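Side-chain contacts in amidase, hydantoinase/carbamoylase family (PDB 5I4M), which probably hydrolyses N-carbamoyl-L-amino acids as a two-zinc amidase of the peptidase M20 family, built here as a dimer with 3-phosphoglycerate bound at the metals: residues Asp34-Val39 with Asp115-Val120; Ile212-Ile217 with Ala377-Cys382; Asp230-Arg235 with Tyr280-Val285; Ile349-Ala354 with Tyr383-Ala388; Ala357-Ala362 with Ser391-Pro396. All blocks are in the same frame, centred on the assembly; numbering follows the deposited sequence.

Contact 1: residues Asp34-Val39 with Asp115-Val120. With ZN (zinc ion), chain C; ZN (zinc ion), chain D; 3PG (3-phosphoglyceric acid), chain E.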
# COMPACT_ATOMS: atom_id res chain seq x y z
N ASP A 34 2.76 -33.12 -17.67
CA ASP A 34 1.37 -33.16 -17.25
C ASP A 34 1.23 -32.93 -15.75
O ASP A 34 0.26 -32.32 -15.30
CB ASP A 34 0.72 -34.49 -17.65
CG ASP A 34 0.60 -34.65 -19.15
OD1 ASP A 34 0.74 -33.64 -19.87
OD2 ASP A 34 0.35 -35.78 -19.62
N SER A 35 2.19 -33.41 -14.96
CA SER A 35 2.10 -33.14 -13.53
C SER A 35 2.27 -31.65 -13.25
O SER A 35 1.60 -31.12 -12.36
CB SER A 35 3.12 -33.98 -12.75
OG SER A 35 4.44 -33.50 -12.90
N LEU A 36 3.10 -30.96 -14.04
CA LEU A 36 3.23 -29.51 -13.89
C LEU A 36 1.93 -28.81 -14.27
O LEU A 36 1.49 -27.89 -13.58
CB LEU A 36 4.39 -28.99 -14.74
CG LEU A 36 5.76 -29.22 -14.09
CD1 LEU A 36 6.89 -29.21 -15.13
CD2 LEU A 36 6.03 -28.17 -13.02
N MET A 37 1.30 -29.23 -15.37
CA MET A 37 0.04 -28.62 -15.76
C MET A 37 -1.04 -28.88 -14.72
O MET A 37 -1.91 -28.03 -14.50
CB MET A 37 -0.38 -29.13 -17.13
CG MET A 37 0.66 -28.88 -18.23
SD MET A 37 0.97 -27.11 -18.51
CE MET A 37 2.55 -26.90 -17.69
N GLU A 38 -1.00 -30.04 -14.07
CA GLU A 38 -2.02 -30.38 -13.08
C GLU A 38 -1.86 -29.53 -11.82
O GLU A 38 -2.83 -28.93 -11.34
CB GLU A 38 -1.92 -31.87 -12.76
CG GLU A 38 -3.16 -32.47 -12.17
CD GLU A 38 -4.33 -32.44 -13.13
OE1 GLU A 38 -4.15 -32.77 -14.33
OE2 GLU A 38 -5.44 -32.08 -12.69
N VAL A 39 -0.64 -29.44 -11.29
CA VAL A 39 -0.44 -28.60 -10.10
C VAL A 39 -0.63 -27.12 -10.42
O VAL A 39 -1.02 -26.33 -9.54
CB VAL A 39 0.94 -28.87 -9.49
CG1 VAL A 39 1.11 -28.03 -8.24
CG2 VAL A 39 1.09 -30.33 -9.15
N ASP A 115 8.56 -21.87 -11.19
CA ASP A 115 9.45 -21.52 -10.08
C ASP A 115 9.15 -22.41 -8.89
O ASP A 115 8.00 -22.49 -8.44
CB ASP A 115 9.28 -20.04 -9.75
CG ASP A 115 10.10 -19.57 -8.56
OD1 ASP A 115 10.95 -20.32 -8.02
OD2 ASP A 115 9.91 -18.38 -8.18
N GLY A 116 10.16 -23.14 -8.42
CA GLY A 116 9.98 -24.06 -7.31
C GLY A 116 9.28 -25.37 -7.62
O GLY A 116 9.81 -26.45 -7.34
N ILE A 117 8.07 -25.30 -8.17
CA ILE A 117 7.29 -26.53 -8.32
C ILE A 117 7.97 -27.49 -9.31
O ILE A 117 7.87 -28.71 -9.17
CB ILE A 117 5.84 -26.20 -8.73
CG1 ILE A 117 4.99 -27.48 -8.82
CG2 ILE A 117 5.81 -25.45 -10.05
CD1 ILE A 117 4.81 -28.20 -7.48
N TYR A 118 8.69 -26.96 -10.30
CA TYR A 118 9.43 -27.83 -11.22
C TYR A 118 10.41 -28.72 -10.46
O TYR A 118 10.50 -29.93 -10.73
CB TYR A 118 10.15 -26.97 -12.25
CG TYR A 118 11.11 -27.68 -13.20
CD1 TYR A 118 10.80 -28.92 -13.76
CD2 TYR A 118 12.31 -27.07 -13.56
CE1 TYR A 118 11.68 -29.54 -14.64
CE2 TYR A 118 13.19 -27.69 -14.44
CZ TYR A 118 12.87 -28.91 -14.98
OH TYR A 118 13.75 -29.51 -15.85
N GLY A 119 11.14 -28.17 -9.49
CA GLY A 119 12.10 -28.98 -8.76
C GLY A 119 11.44 -30.05 -7.91
O GLY A 119 11.98 -31.16 -7.76
N VAL A 120 10.27 -29.75 -7.34
CA VAL A 120 9.54 -30.75 -6.59
C VAL A 120 9.05 -31.85 -7.52
O VAL A 120 9.27 -33.04 -7.27
CB VAL A 120 8.37 -30.10 -5.82
CG1 VAL A 120 7.51 -31.19 -5.15
CG2 VAL A 120 8.90 -29.12 -4.77
ZN ZN C . 12.34 -20.81 -6.49
ZN ZN D . 10.50 -17.41 -6.51
C1 3PG E . 14.77 -15.00 -3.90
O1 3PG E . 14.10 -13.97 -4.05
O2 3PG E . 15.85 -15.20 -4.49
C2 3PG E . 14.25 -16.04 -2.95
O3 3PG E . 15.32 -16.91 -2.52
C3 3PG E . 13.21 -16.86 -3.67
O1P 3PG E . 13.83 -17.57 -4.74
P 3PG E . 12.89 -18.22 -5.92
O2P 3PG E . 11.74 -18.91 -5.22
O3P 3PG E . 12.45 -17.01 -6.73
O4P 3PG E . 13.84 -19.20 -6.64
O HOH W 1 13.88 -21.60 -5.15
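Leu36 and Tyr118 have the closest CA atoms across this pair of helical segments, 7.0 Å apart, where the end of helix 29-39 meets the first turn of helix 117-132. All four touching side chains are buried and apolar at the point of contact. Leu36 divides its branches: CD2 lies over the backbone of the other helix, 3.9 Å from Tyr118 CA, and also meets Ile117 CG2, while CD1 approaches Tyr118 CD1 at 4.2 Å, obliquely to the ring. Val39 sends CG1 to Ile117 CD1 (3.8 Å); Ile117 CG1 stands opposite its backbone N (chi1 -177°), and a bend at chi2 (64°) turns CD1 to the valine. The turn leading into helix 117-132 carries the metal bridge of the di-zinc M20 catalytic domain: Asp115 OD1 binds one zinc at 2.1 Å and its OD2 the other at 2.0 Å, with Gly116 as the helix N-cap. In this structure His104 and His211 share the first ion with Asp115, and Glu150 and His403 the second, and the phosphate of 3-phosphoglycerate reaches both. Leu121 and Trp69 also pack on Val39, and the Tyr118 hydroxyl is hydrogen-bonded to Ile414 O.

Contact 2: residues Ile212-Ile217 with Ala377-Cys382. With 3PG (3-phosphoglyceric acid), chain E.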
# COMPACT_ATOMS: atom_id res chain seq x y z
N ILE A 212 14.29 -23.53 -12.67
CA ILE A 212 14.46 -22.69 -13.85
C ILE A 212 15.44 -21.58 -13.51
O ILE A 212 15.57 -21.16 -12.35
CB ILE A 212 13.12 -22.11 -14.36
CG1 ILE A 212 12.42 -21.32 -13.25
CG2 ILE A 212 12.22 -23.22 -14.91
CD1 ILE A 212 11.44 -20.30 -13.79
N GLU A 213 16.13 -21.08 -14.54
CA GLU A 213 17.18 -20.08 -14.32
C GLU A 213 16.65 -18.81 -13.66
O GLU A 213 17.31 -18.22 -12.79
CB GLU A 213 17.86 -19.73 -15.64
CG GLU A 213 18.95 -18.67 -15.44
CD GLU A 213 19.43 -18.08 -16.75
OE1 GLU A 213 19.91 -16.94 -16.74
OE2 GLU A 213 19.29 -18.75 -17.79
N GLN A 214 15.46 -18.35 -14.08
CA GLN A 214 14.85 -17.09 -13.67
C GLN A 214 15.60 -15.88 -14.22
O GLN A 214 15.40 -14.76 -13.75
CB GLN A 214 14.73 -17.00 -12.14
CG GLN A 214 13.95 -18.17 -11.57
CD GLN A 214 13.85 -18.10 -10.07
OE1 GLN A 214 14.84 -18.32 -9.38
NE2 GLN A 214 12.65 -17.81 -9.56
N GLY A 215 16.45 -16.10 -15.21
CA GLY A 215 17.11 -15.05 -15.95
C GLY A 215 17.31 -15.48 -17.39
O GLY A 215 16.99 -16.61 -17.76
N PRO A 216 17.88 -14.60 -18.22
CA PRO A 216 17.83 -14.78 -19.67
C PRO A 216 19.01 -15.51 -20.30
O PRO A 216 18.99 -15.71 -21.52
CB PRO A 216 17.79 -13.33 -20.16
CG PRO A 216 18.72 -12.64 -19.19
CD PRO A 216 18.38 -13.27 -17.84
N ILE A 217 20.01 -15.91 -19.52
CA ILE A 217 21.31 -16.30 -20.07
C ILE A 217 21.22 -17.60 -20.85
O ILE A 217 21.68 -17.68 -22.00
CB ILE A 217 22.36 -16.40 -18.95
CG1 ILE A 217 22.61 -15.01 -18.34
CG2 ILE A 217 23.65 -17.01 -19.46
CD1 ILE A 217 23.44 -15.05 -17.07
N ALA A 377 19.02 -16.03 -7.96
CA ALA A 377 18.04 -16.16 -6.89
C ALA A 377 18.61 -17.02 -5.77
O ALA A 377 19.62 -17.71 -5.93
CB ALA A 377 16.74 -16.77 -7.41
N GLY A 378 17.95 -16.95 -4.62
CA GLY A 378 18.21 -17.88 -3.55
C GLY A 378 17.35 -19.12 -3.71
O GLY A 378 16.26 -19.09 -4.28
N HIS A 379 17.87 -20.24 -3.20
CA HIS A 379 17.16 -21.51 -3.23
C HIS A 379 17.43 -22.24 -1.93
O HIS A 379 18.43 -21.99 -1.26
CB HIS A 379 17.61 -22.36 -4.41
CG HIS A 379 17.57 -21.62 -5.70
ND1 HIS A 379 16.39 -21.42 -6.40
CD2 HIS A 379 18.54 -21.00 -6.40
CE1 HIS A 379 16.65 -20.72 -7.49
NE2 HIS A 379 17.95 -20.45 -7.52
N ASP A 380 16.53 -23.16 -1.58
CA ASP A 380 16.78 -23.99 -0.42
C ASP A 380 18.13 -24.69 -0.52
O ASP A 380 18.81 -24.86 0.50
CB ASP A 380 15.64 -24.99 -0.24
CG ASP A 380 14.31 -24.30 0.01
OD1 ASP A 380 14.19 -23.64 1.06
OD2 ASP A 380 13.39 -24.40 -0.84
N ALA A 381 18.56 -25.03 -1.74
CA ALA A 381 19.87 -25.64 -1.93
C ALA A 381 21.01 -24.77 -1.38
O ALA A 381 22.05 -25.30 -0.99
CB ALA A 381 20.11 -25.91 -3.42
N CYS A 382 20.84 -23.44 -1.35
CA CYS A 382 21.91 -22.59 -0.81
C CYS A 382 22.16 -22.88 0.66
O CYS A 382 23.31 -22.82 1.12
CB CYS A 382 21.57 -21.11 -0.99
SG CYS A 382 21.31 -20.64 -2.73
C1 3PG E . 14.77 -15.00 -3.90
O1 3PG E . 14.10 -13.97 -4.05
O2 3PG E . 15.85 -15.20 -4.49
C2 3PG E . 14.25 -16.04 -2.95
O3 3PG E . 15.32 -16.91 -2.52
C3 3PG E . 13.21 -16.86 -3.67
O1P 3PG E . 13.83 -17.57 -4.74
P 3PG E . 12.89 -18.22 -5.92
O2P 3PG E . 11.74 -18.91 -5.22
O3P 3PG E . 12.45 -17.01 -6.73
O4P 3PG E . 13.84 -19.20 -6.64
O HOH W 2 17.46 -18.71 -9.97
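Gln214 and Ala377 mark the nearest backbone approach, CA to CA 7.6 Å, between the loop following strand 206-212 and the turn that leads into helix 380-384. Only 95 Å² is buried between the segments, so much of the link runs through water and ligand. Gln214 CG lies beside its backbone N, opposite the carbonyl carbon (chi1 -56°), and the extended chain beyond carries the amide to the phosphate. There the two ends of the amide do different work. NE2 donates to O3P of 3-phosphoglycerate at 2.9 Å, with an N-H...O angle of 160°, and also bonds Ser402 OG. OE1 lies against Ala377 CB at 3.1 Å and near the plane of the His379 ring, at its edge, 3.6 Å from CE1. One water ties the segments together: it donates to Gln214 OE1 (2.7 Å) and to Glu213 O, and sits in the ring plane beside His379 NE2 at 3.0 Å. The amide is thus held at both ends; the water probably also helps to orient the imidazole, whose NE2 has a weak bond to Ser375 OG. Gly378 N gives a nearly straight bond (168°) to the ligand carboxylate O2, 2.7 Å away. His247 and Asn296 of the second subunit also bond the ligand. Amide, imidazole and backbone N-H line the 3-phosphoglycerate pocket beside the two zincs, a site to which both subunits contribute, as in dimeric M20 amidases.

Contact 3: residues Asp230-Arg235 with Tyr280-Val285. With 3PG (3-phosphoglyceric acid), chain E.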
# COMPACT_ATOMS: atom_id res chain seq x y z
N ASP A 230 27.67 -21.69 -8.28
CA ASP A 230 27.64 -20.74 -7.17
C ASP A 230 26.25 -20.15 -7.08
O ASP A 230 25.44 -20.26 -8.01
CB ASP A 230 28.65 -19.60 -7.37
CG ASP A 230 30.07 -20.08 -7.51
OD1 ASP A 230 30.48 -20.44 -8.64
OD2 ASP A 230 30.80 -20.07 -6.49
N ALA A 231 25.97 -19.50 -5.96
CA ALA A 231 24.74 -18.75 -5.77
C ALA A 231 25.11 -17.42 -5.14
O ALA A 231 25.89 -17.39 -4.19
CB ALA A 231 23.75 -19.51 -4.87
N GLN A 232 24.61 -16.32 -5.70
CA GLN A 232 25.07 -15.04 -5.21
C GLN A 232 24.49 -14.78 -3.81
O GLN A 232 23.55 -15.43 -3.37
CB GLN A 232 24.68 -13.92 -6.18
CG GLN A 232 23.22 -13.52 -6.15
CD GLN A 232 22.97 -12.29 -7.02
OE1 GLN A 232 23.88 -11.48 -7.23
NE2 GLN A 232 21.76 -12.17 -7.53
N GLY A 233 25.10 -13.82 -3.10
CA GLY A 233 24.64 -13.48 -1.77
C GLY A 233 23.54 -12.44 -1.79
O GLY A 233 23.33 -11.76 -2.79
N GLN A 234 22.83 -12.32 -0.66
CA GLN A 234 21.72 -11.39 -0.54
C GLN A 234 21.72 -10.73 0.83
O GLN A 234 22.16 -11.31 1.82
CB GLN A 234 20.36 -12.09 -0.72
CG GLN A 234 20.24 -12.92 -1.98
CD GLN A 234 18.78 -13.20 -2.32
OE1 GLN A 234 17.97 -12.29 -2.38
NE2 GLN A 234 18.44 -14.47 -2.52
N ARG A 235 21.21 -9.50 0.86
CA ARG A 235 20.87 -8.79 2.08
C ARG A 235 19.50 -8.18 1.88
O ARG A 235 19.29 -7.47 0.89
CB ARG A 235 21.90 -7.69 2.41
CG ARG A 235 23.29 -8.19 2.87
CD ARG A 235 24.27 -7.01 3.03
NE ARG A 235 25.63 -7.44 3.37
CZ ARG A 235 26.18 -7.31 4.57
NH1 ARG A 235 25.48 -6.75 5.56
NH2 ARG A 235 27.44 -7.71 4.78
N TYR A 280 26.84 -6.91 -11.96
CA TYR A 280 26.15 -7.98 -11.26
C TYR A 280 25.32 -7.51 -10.07
O TYR A 280 24.60 -8.33 -9.50
CB TYR A 280 27.15 -9.02 -10.78
CG TYR A 280 27.91 -9.65 -11.91
CD1 TYR A 280 27.24 -10.17 -13.01
CD2 TYR A 280 29.29 -9.72 -11.89
CE1 TYR A 280 27.94 -10.75 -14.06
CE2 TYR A 280 29.99 -10.28 -12.92
CZ TYR A 280 29.32 -10.79 -14.00
OH TYR A 280 30.03 -11.35 -15.03
N GLY A 281 25.41 -6.25 -9.66
CA GLY A 281 24.59 -5.79 -8.56
C GLY A 281 23.11 -5.86 -8.90
O GLY A 281 22.69 -5.60 -10.03
N CYS A 282 22.31 -6.26 -7.91
CA CYS A 282 20.85 -6.29 -7.98
C CYS A 282 20.30 -5.50 -6.80
O CYS A 282 20.73 -5.72 -5.67
CB CYS A 282 20.30 -7.73 -7.93
SG CYS A 282 21.06 -8.90 -9.08
N ALA A 283 19.33 -4.63 -7.06
CA ALA A 283 18.77 -3.79 -6.00
C ALA A 283 17.34 -3.42 -6.34
O ALA A 283 17.08 -2.92 -7.44
CB ALA A 283 19.61 -2.53 -5.78
N THR A 284 16.44 -3.62 -5.38
CA THR A 284 15.00 -3.48 -5.61
C THR A 284 14.30 -3.05 -4.33
O THR A 284 14.64 -3.52 -3.24
CB THR A 284 14.37 -4.81 -6.06
OG1 THR A 284 15.26 -5.51 -6.93
CG2 THR A 284 13.02 -4.56 -6.78
N VAL A 285 13.32 -2.17 -4.46
CA VAL A 285 12.30 -1.95 -3.43
C VAL A 285 11.01 -2.55 -3.98
O VAL A 285 10.44 -2.03 -4.94
CB VAL A 285 12.12 -0.46 -3.10
CG1 VAL A 285 10.95 -0.27 -2.14
CG2 VAL A 285 13.40 0.08 -2.47
C1 3PG E . 14.77 -15.00 -3.90
O1 3PG E . 14.10 -13.97 -4.05
O2 3PG E . 15.85 -15.20 -4.49
C2 3PG E . 14.25 -16.04 -2.95
O3 3PG E . 15.32 -16.91 -2.52
C3 3PG E . 13.21 -16.86 -3.67
O1P 3PG E . 13.83 -17.57 -4.74
P 3PG E . 12.89 -18.22 -5.92
O2P 3PG E . 11.74 -18.91 -5.22
O3P 3PG E . 12.45 -17.01 -6.73
O4P 3PG E . 13.84 -19.20 -6.64
O HOH W 3 24.16 -10.89 -9.78
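Gln232 makes both polar links to the 280-285 segment, one direct and one through water. The direct one is weak: Gln232 NE2 points at Cys282 SG over 3.7 Å, although the N-H...S angle of 164° is nearly straight. The same NE2 has a stronger partner in Gly376 O, so sulfur is its second acceptor. In the water-mediated link a single molecule donates to Gln232 OE1 and to Tyr280 O, 2.6 Å from each, spanning two acceptors that stand 3.9 Å apart. With CG placed between its backbone N and carbonyl carbon (chi1 75°) and the chain extended beyond, Gln232 delivers its amide between these partners, and bonds at both ends restrain rotation of the amide. Packing is slight, 75 Å² in all; Arg309 touches both Gln232 and Cys282, placing a ligand-binding arginine beside the pair. Ligand contact comes from Gln234, two residues along the strand, whose NE2 gives a weak bond to carboxylate O2 of 3-phosphoglycerate (3.3 Å) and an ordinary hydrogen bond with Tyr346 OH. Cys282 also packs on Gly249 of the second subunit. The contact joins strands 225-242 and 282-291 beside the carboxylate end of the 3-phosphoglycerate pocket, near the second subunit.

Contact 4: residues Ile349-Ala354 with Tyr383-Ala388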
# COMPACT_ATOMS: atom_id res chain seq x y z
N ILE A 349 27.79 -18.36 -2.07
CA ILE A 349 28.22 -19.70 -1.68
C ILE A 349 28.58 -20.48 -2.93
O ILE A 349 27.93 -20.34 -3.98
CB ILE A 349 27.14 -20.42 -0.84
CG1 ILE A 349 27.66 -21.77 -0.34
CG2 ILE A 349 25.84 -20.57 -1.60
CD1 ILE A 349 26.93 -22.26 0.89
N ALA A 350 29.65 -21.26 -2.84
CA ALA A 350 30.09 -22.14 -3.91
C ALA A 350 29.51 -23.52 -3.68
O ALA A 350 29.54 -24.03 -2.55
CB ALA A 350 31.62 -22.20 -3.96
N PHE A 351 28.97 -24.12 -4.73
CA PHE A 351 28.40 -25.44 -4.57
C PHE A 351 29.51 -26.49 -4.60
O PHE A 351 30.66 -26.21 -4.97
CB PHE A 351 27.34 -25.69 -5.64
CG PHE A 351 26.05 -24.95 -5.37
CD1 PHE A 351 25.33 -25.20 -4.20
CD2 PHE A 351 25.57 -24.00 -6.25
CE1 PHE A 351 24.14 -24.52 -3.92
CE2 PHE A 351 24.38 -23.31 -5.98
CZ PHE A 351 23.67 -23.57 -4.83
N ASP A 352 29.16 -27.71 -4.18
CA ASP A 352 30.16 -28.77 -4.01
C ASP A 352 30.72 -29.19 -5.37
O ASP A 352 29.97 -29.43 -6.31
CB ASP A 352 29.54 -29.97 -3.30
CG ASP A 352 30.49 -31.15 -3.20
OD1 ASP A 352 31.32 -31.18 -2.25
OD2 ASP A 352 30.42 -32.03 -4.07
N SER A 353 32.05 -29.33 -5.45
CA SER A 353 32.69 -29.56 -6.75
C SER A 353 32.33 -30.93 -7.32
O SER A 353 32.17 -31.06 -8.53
CB SER A 353 34.20 -29.39 -6.64
OG SER A 353 34.75 -30.31 -5.72
N ALA A 354 32.21 -31.95 -6.47
CA ALA A 354 31.83 -33.27 -6.99
C ALA A 354 30.38 -33.27 -7.46
O ALA A 354 30.04 -33.91 -8.47
CB ALA A 354 32.05 -34.35 -5.94
N TYR A 383 21.11 -23.20 1.41
CA TYR A 383 21.30 -23.57 2.81
C TYR A 383 21.73 -25.03 2.95
O TYR A 383 22.55 -25.35 3.82
CB TYR A 383 20.03 -23.28 3.60
CG TYR A 383 19.94 -21.83 4.05
CD1 TYR A 383 21.06 -21.17 4.55
CD2 TYR A 383 18.74 -21.13 3.97
CE1 TYR A 383 20.98 -19.84 4.97
CE2 TYR A 383 18.66 -19.80 4.38
CZ TYR A 383 19.77 -19.16 4.88
OH TYR A 383 19.69 -17.85 5.30
N LEU A 384 21.20 -25.92 2.12
CA LEU A 384 21.64 -27.31 2.19
C LEU A 384 23.13 -27.43 1.94
O LEU A 384 23.79 -28.30 2.51
CB LEU A 384 20.88 -28.17 1.18
CG LEU A 384 19.38 -28.22 1.43
CD1 LEU A 384 18.70 -29.16 0.42
CD2 LEU A 384 19.12 -28.67 2.85
N ALA A 385 23.69 -26.54 1.10
CA ALA A 385 25.12 -26.59 0.81
C ALA A 385 25.97 -26.40 2.05
O ALA A 385 27.14 -26.81 2.05
CB ALA A 385 25.49 -25.54 -0.23
N GLN A 386 25.43 -25.79 3.11
CA GLN A 386 26.20 -25.60 4.33
C GLN A 386 26.35 -26.89 5.13
O GLN A 386 27.24 -26.97 5.99
CB GLN A 386 25.54 -24.53 5.21
CG GLN A 386 25.48 -23.14 4.57
CD GLN A 386 25.14 -22.06 5.58
OE1 GLN A 386 25.31 -22.25 6.78
NE2 GLN A 386 24.64 -20.92 5.10
N VAL A 387 25.52 -27.89 4.89
CA VAL A 387 25.52 -29.11 5.70
C VAL A 387 25.71 -30.37 4.88
O VAL A 387 25.94 -31.44 5.48
CB VAL A 387 24.23 -29.22 6.55
CG1 VAL A 387 24.18 -28.07 7.55
CG2 VAL A 387 22.98 -29.24 5.66
N ALA A 388 25.65 -30.31 3.56
CA ALA A 388 25.80 -31.51 2.75
C ALA A 388 26.35 -31.12 1.40
O ALA A 388 26.11 -29.99 0.94
CB ALA A 388 24.46 -32.24 2.58
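Ile349 and Phe351 both meet the methyl of Ala385, from directions roughly at right angles, in an apolar contact that joins the end of strand 337-350 to the chain around the end of helix 380-384 in the M20 fold. CA atoms come closest between Phe351 and Ala385, 6.4 Å apart. Ile349 is nearly fully stretched: its CG1 stands opposite the backbone N (chi1 -175°) and chi2 of 157° continues the line, so CD1 reaches across the gap to Ala385 CB at 3.8 Å. The same methyl meets Gln386 CG at 4.1 Å, and the two side chains run at about a right angle to each other. Phe351 differs, with CG beside its backbone N and opposite the carbonyl carbon (chi1 -75°). This swings the ring toward the Ala385 methyl, which it meets obliquely through CD1 and CE1. Ala385 CB therefore touches an aliphatic tip and an aromatic ring, while Gln386 lies at the exposed margin with its chain extended beyond CG and NE2 in the plane of the Tyr383 ring, at its edge. Phe351 also packs on Ser391 and Met392 of strand 390-395. Asp352, next in the chain, N-caps helix 353-365 through a bond from Cys355 N. The phenylalanine approach measures 4.0 Å from Phe351 CD1 to Ala385 CB.

Contact 5: residues Ala357-Ala362 with Ser391-Pro396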
# COMPACT_ATOMS: atom_id res chain seq x y z
N ALA A 357 30.33 -31.56 -10.79
CA ALA A 357 30.84 -32.46 -11.81
C ALA A 357 29.80 -33.50 -12.21
O ALA A 357 29.71 -33.88 -13.39
CB ALA A 357 32.11 -33.15 -11.32
N ALA A 358 29.02 -33.98 -11.25
CA ALA A 358 27.98 -34.96 -11.55
C ALA A 358 26.90 -34.37 -12.44
O ALA A 358 26.37 -35.06 -13.32
CB ALA A 358 27.36 -35.51 -10.26
N VAL A 359 26.56 -33.10 -12.22
CA VAL A 359 25.58 -32.41 -13.06
C VAL A 359 26.12 -32.24 -14.47
O VAL A 359 25.43 -32.52 -15.47
CB VAL A 359 25.20 -31.06 -12.43
CG1 VAL A 359 24.35 -30.23 -13.38
CG2 VAL A 359 24.46 -31.29 -11.11
N ARG A 360 27.37 -31.80 -14.58
CA ARG A 360 28.00 -31.66 -15.89
C ARG A 360 28.08 -33.01 -16.61
O ARG A 360 27.75 -33.11 -17.80
CB ARG A 360 29.39 -31.05 -15.72
CG ARG A 360 30.00 -30.49 -17.00
CD ARG A 360 31.37 -29.82 -16.73
NE ARG A 360 31.26 -28.55 -16.03
CZ ARG A 360 31.70 -28.33 -14.79
NH1 ARG A 360 32.30 -29.30 -14.11
NH2 ARG A 360 31.55 -27.14 -14.23
N ALA A 361 28.49 -34.06 -15.89
CA ALA A 361 28.57 -35.40 -16.49
C ALA A 361 27.21 -35.87 -16.99
O ALA A 361 27.12 -36.50 -18.05
CB ALA A 361 29.13 -36.39 -15.47
N ALA A 362 26.15 -35.57 -16.24
CA ALA A 362 24.82 -35.97 -16.66
C ALA A 362 24.39 -35.22 -17.91
O ALA A 362 23.76 -35.80 -18.80
CB ALA A 362 23.81 -35.76 -15.54
N SER A 391 24.64 -29.23 -5.18
CA SER A 391 24.69 -28.27 -6.28
C SER A 391 23.31 -28.22 -6.92
O SER A 391 22.35 -28.80 -6.40
CB SER A 391 25.80 -28.62 -7.29
OG SER A 391 25.44 -29.70 -8.14
N MET A 392 23.19 -27.50 -8.03
CA MET A 392 21.90 -27.29 -8.67
C MET A 392 21.98 -27.53 -10.17
O MET A 392 23.05 -27.49 -10.78
CB MET A 392 21.37 -25.87 -8.42
CG MET A 392 21.16 -25.54 -6.95
SD MET A 392 20.35 -23.93 -6.79
CE MET A 392 18.70 -24.35 -7.40
N VAL A 393 20.80 -27.78 -10.75
CA VAL A 393 20.61 -27.94 -12.18
C VAL A 393 19.66 -26.84 -12.62
O VAL A 393 18.56 -26.73 -12.08
CB VAL A 393 20.01 -29.31 -12.52
CG1 VAL A 393 19.85 -29.46 -14.04
CG2 VAL A 393 20.84 -30.44 -11.93
N PHE A 394 20.08 -26.02 -13.59
CA PHE A 394 19.22 -25.02 -14.19
C PHE A 394 18.77 -25.47 -15.58
O PHE A 394 19.51 -26.15 -16.29
CB PHE A 394 19.92 -23.66 -14.35
CG PHE A 394 19.85 -22.76 -13.12
CD1 PHE A 394 19.24 -23.17 -11.94
CD2 PHE A 394 20.42 -21.49 -13.17
CE1 PHE A 394 19.20 -22.33 -10.84
CE2 PHE A 394 20.38 -20.65 -12.08
CZ PHE A 394 19.77 -21.06 -10.90
N VAL A 395 17.57 -25.05 -15.95
CA VAL A 395 17.12 -25.03 -17.34
C VAL A 395 16.73 -23.59 -17.65
O VAL A 395 16.57 -22.78 -16.72
CB VAL A 395 15.95 -26.01 -17.60
CG1 VAL A 395 16.32 -27.41 -17.13
CG2 VAL A 395 14.66 -25.50 -16.95
N PRO A 396 16.58 -23.23 -18.93
CA PRO A 396 16.23 -21.84 -19.27
C PRO A 396 14.79 -21.54 -18.92
O PRO A 396 14.01 -22.43 -18.57
CB PRO A 396 16.45 -21.76 -20.79
CG PRO A 396 17.19 -23.01 -21.17
CD PRO A 396 16.82 -24.03 -20.14
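Val359 has CG1 opposite its backbone N (chi1 171°) and CG2 opposite its carbonyl carbon, a setting that presents both methyls to strand 391-395; Val393, at -178°, likewise turns its CG2 toward the helix. The result is helix-on-sheet packing within the M20 catalytic domain: the axes of helix 357-362 and strand 391-395 approach to 8.7 Å, their N-to-C directions 32° apart. The Val393 CG2 methyl stands 3.8 Å from Val359 CG1 and equally far from Val359 CG2, so one methyl fits against the fork of the other valine. The nearest CA atoms belong to this pair, at 6.7 Å. Phe208 of the neighbouring strand 206-212 packs on Val359 and Ser391, and Val420 of helix 411-429 on Val393, which makes the surroundings apolar. On the other face of the strand, Met392 points away from the helix and packs on His379. Near the start of the strand the serine oxygen touches carbon: Ser391 OG lies 3.5 Å from Val359 CG2.

In the fold
Along the chain, contact 1 closes first, and contact 3 falls between the two segments of contact 2; contacts 4 and 5 alternate with each other and with contact 2. Contacts 1 and 2 have centres about 16 Å apart and meet where Asp115 OD2 lies 3.1 Å from Gln214 NE2, so metal bridge and phosphate grip adjoin. Contacts 2 and 3, centres about 11 Å apart, both reach the second subunit. Contacts 4 and 5 share helix 353-365, and contacts 2 and 4 share helix 380-384. Strand 225-242 pairs with strands 337-350 and 390-395, linking contacts 3, 4 and 5. Contacts 1 to 3 thus reach the ligand, to which the second subunit adds partners, and contacts 4 and 5 join neighbouring helices to strands.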